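PDB 5YQ8: DNA-damage inducible protein DDI1-like protein from Leishmania major, which probably acts as an aspartic endopeptidase of the DDI1 family, this chain being its retroviral protease-like domain. Local coordinates for residues M5-C10 and L16-V21. Numbering follows the deposited sequence.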
loop_
_atom_site.group_PDB
_atom_site.type_symbol
_atom_site.label_atom_id
_atom_site.label_comp_id
_atom_site.label_asym_id
_atom_site.label_seq_id
_atom_site.Cartn_x
_atom_site.Cartn_y
_atom_site.Cartn_z
ATOM N N MET A 5 5.686 9.246 -0.375
ATOM C CA MET A 5 4.684 8.210 0.050
ATOM C C MET A 5 3.385 8.906 0.298
ATOM O O MET A 5 3.404 10.104 0.441
ATOM C CB MET A 5 5.132 7.466 1.319
ATOM C CG MET A 5 6.543 6.953 1.263
ATOM S SD MET A 5 6.800 5.467 0.281
ATOM C CE MET A 5 7.263 6.171 -1.244
ATOM N N LEU A 6 2.270 8.187 0.359
ATOM C CA LEU A 6 0.913 8.798 0.387
ATOM C C LEU A 6 0.459 9.027 1.824
ATOM O O LEU A 6 0.291 8.076 2.569
ATOM C CB LEU A 6 -0.148 7.915 -0.301
ATOM C CG LEU A 6 0.155 7.520 -1.733
ATOM C CD1 LEU A 6 -1.035 6.766 -2.376
ATOM C CD2 LEU A 6 0.527 8.786 -2.560
ATOM N N TYR A 7 0.287 10.296 2.189
ATOM C CA TYR A 7 -0.354 10.694 3.446
ATOM C C TYR A 7 -1.510 11.651 3.193
ATOM O O TYR A 7 -1.457 12.444 2.310
ATOM C CB TYR A 7 0.641 11.350 4.378
ATOM C CG TYR A 7 1.684 10.415 4.918
ATOM C CD1 TYR A 7 2.818 10.033 4.152
ATOM C CD2 TYR A 7 1.612 9.981 6.232
ATOM C CE1 TYR A 7 3.746 9.170 4.674
ATOM C CE2 TYR A 7 2.580 9.142 6.764
ATOM C CZ TYR A 7 3.606 8.723 5.991
ATOM O OH TYR A 7 4.488 7.938 6.599
ATOM N N VAL A 8 -2.570 11.508 3.951
ATOM C CA VAL A 8 -3.620 12.477 4.030
ATOM C C VAL A 8 -3.760 13.043 5.430
ATOM O O VAL A 8 -3.543 12.334 6.427
ATOM C CB VAL A 8 -4.922 11.890 3.556
ATOM C CG1 VAL A 8 -4.865 11.633 2.056
ATOM C CG2 VAL A 8 -5.312 10.635 4.359
ATOM N N PRO A 9 -4.136 14.337 5.514
ATOM C CA PRO A 9 -4.487 14.860 6.839
ATOM C C PRO A 9 -5.937 14.526 7.234
ATOM O O PRO A 9 -6.760 14.211 6.405
ATOM C CB PRO A 9 -4.289 16.343 6.680
ATOM C CG PRO A 9 -4.675 16.566 5.178
ATOM C CD PRO A 9 -4.247 15.357 4.449
ATOM N N CYS A 10 -6.215 14.560 8.521
ATOM C CA CYS A 10 -7.537 14.375 9.084
ATOM C C CYS A 10 -7.524 14.788 10.551
ATOM O O CYS A 10 -6.482 15.075 11.110
ATOM C CB CYS A 10 -7.948 12.886 9.005
ATOM S SG CYS A 10 -6.902 11.667 9.873
ATOM N N LEU A 16 -5.393 17.351 15.072
ATOM C CA LEU A 16 -4.885 17.125 13.715
ATOM C C LEU A 16 -3.916 15.964 13.601
ATOM O O LEU A 16 -2.950 15.903 14.380
ATOM C CB LEU A 16 -4.230 18.377 13.182
ATOM C CG LEU A 16 -3.791 18.382 11.738
ATOM C CD1 LEU A 16 -4.965 18.040 10.868
ATOM C CD2 LEU A 16 -3.249 19.745 11.350
ATOM N N VAL A 17 -4.171 15.048 12.646
ATOM C CA VAL A 17 -3.310 13.894 12.453
ATOM C C VAL A 17 -3.113 13.595 10.983
ATOM O O VAL A 17 -4.040 13.848 10.168
ATOM C CB VAL A 17 -3.865 12.661 13.193
ATOM C CG1 VAL A 17 -3.667 12.765 14.715
ATOM C CG2 VAL A 17 -5.325 12.513 12.956
ATOM N N LYS A 18 -1.915 13.132 10.621
ATOM C CA LYS A 18 -1.681 12.672 9.289
ATOM C C LYS A 18 -1.673 11.137 9.218
ATOM O O LYS A 18 -1.192 10.472 10.129
ATOM C CB LYS A 18 -0.398 13.242 8.710
ATOM C CG LYS A 18 0.916 12.644 9.171
ATOM C CD LYS A 18 1.991 12.913 8.141
ATOM C CE LYS A 18 3.326 12.481 8.699
ATOM N NZ LYS A 18 3.720 13.202 9.965
ATOM N N ALA A 19 -2.250 10.607 8.142
ATOM C CA ALA A 19 -2.549 9.182 8.014
ATOM C C ALA A 19 -1.883 8.638 6.758
ATOM O O ALA A 19 -2.088 9.166 5.690
ATOM C CB ALA A 19 -4.067 8.944 7.930
ATOM N N PHE A 20 -1.118 7.576 6.913
ATOM C CA PHE A 20 -0.502 6.838 5.786
ATOM C C PHE A 20 -1.471 5.902 5.073
ATOM O O PHE A 20 -2.152 5.149 5.744
ATOM C CB PHE A 20 0.623 6.016 6.334
ATOM C CG PHE A 20 1.469 5.321 5.292
ATOM C CD1 PHE A 20 2.280 6.052 4.451
ATOM C CD2 PHE A 20 1.506 3.912 5.211
ATOM C CE1 PHE A 20 3.126 5.406 3.561
ATOM C CE2 PHE A 20 2.304 3.284 4.288
ATOM C CZ PHE A 20 3.103 4.030 3.442
ATOM N N VAL A 21 -1.523 5.995 3.754
ATOM C CA VAL A 21 -2.503 5.261 2.948
ATOM C C VAL A 21 -1.803 4.083 2.268
ATOM O O VAL A 21 -1.107 4.287 1.254
ATOM C CB VAL A 21 -3.140 6.147 1.880
ATOM C CG1 VAL A 21 -4.044 5.322 0.959
ATOM C CG2 VAL A 21 -3.895 7.342 2.509
#
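Tyr7 and Phe20 form a non-hydrogen-bonded pair between antiparallel strands, and their rings make the tightest side-chain packing here. Phe20 CD1 lies over one face of the Tyr7 ring, displaced toward its rim, 3.4 Å from Tyr7 CZ. The ring planes are turned 55° apart, so the pair is oblique. Phe20 sets its CG anti to the backbone N (chi1 -173°), which carries the ring along the strand toward Met5. There Met5 CB meets the ring edge in plane, at Phe20 CE1, 3.6 Å away. The aliphatic chain of Lys18 crosses Tyr7 at an oblique angle, with Lys18 CD 3.5 Å from Tyr7 CD2. Its NZ goes on to bond Leu126 O.

The other face carries Val8, Cys10, Val17 and Ala19. All four are buried, and Cys10 SG touches Val17 CG2 at 3.6 Å. Strands 62-71 and 90-92 cover Val8, Cys10 and Ala19 between them, and helix 32-37 packs on Val17. Five backbone hydrogen bonds join the two segments. The last of them, Val21 N to Leu6 O (3.0 Å), is nearly straight at hydrogen.

Packing thins out at Pro9 and Leu16. Leu16 is exposed, and its CD1 merely reaches Cys10 O, while Pro9 adds little side-chain contact. At the opposite end, Val21 O accepts a bond from Ser23 OG of the second subunit. This beta hairpin leads directly into Asp22, the probable active-site aspartate, as in the retropepsin fold.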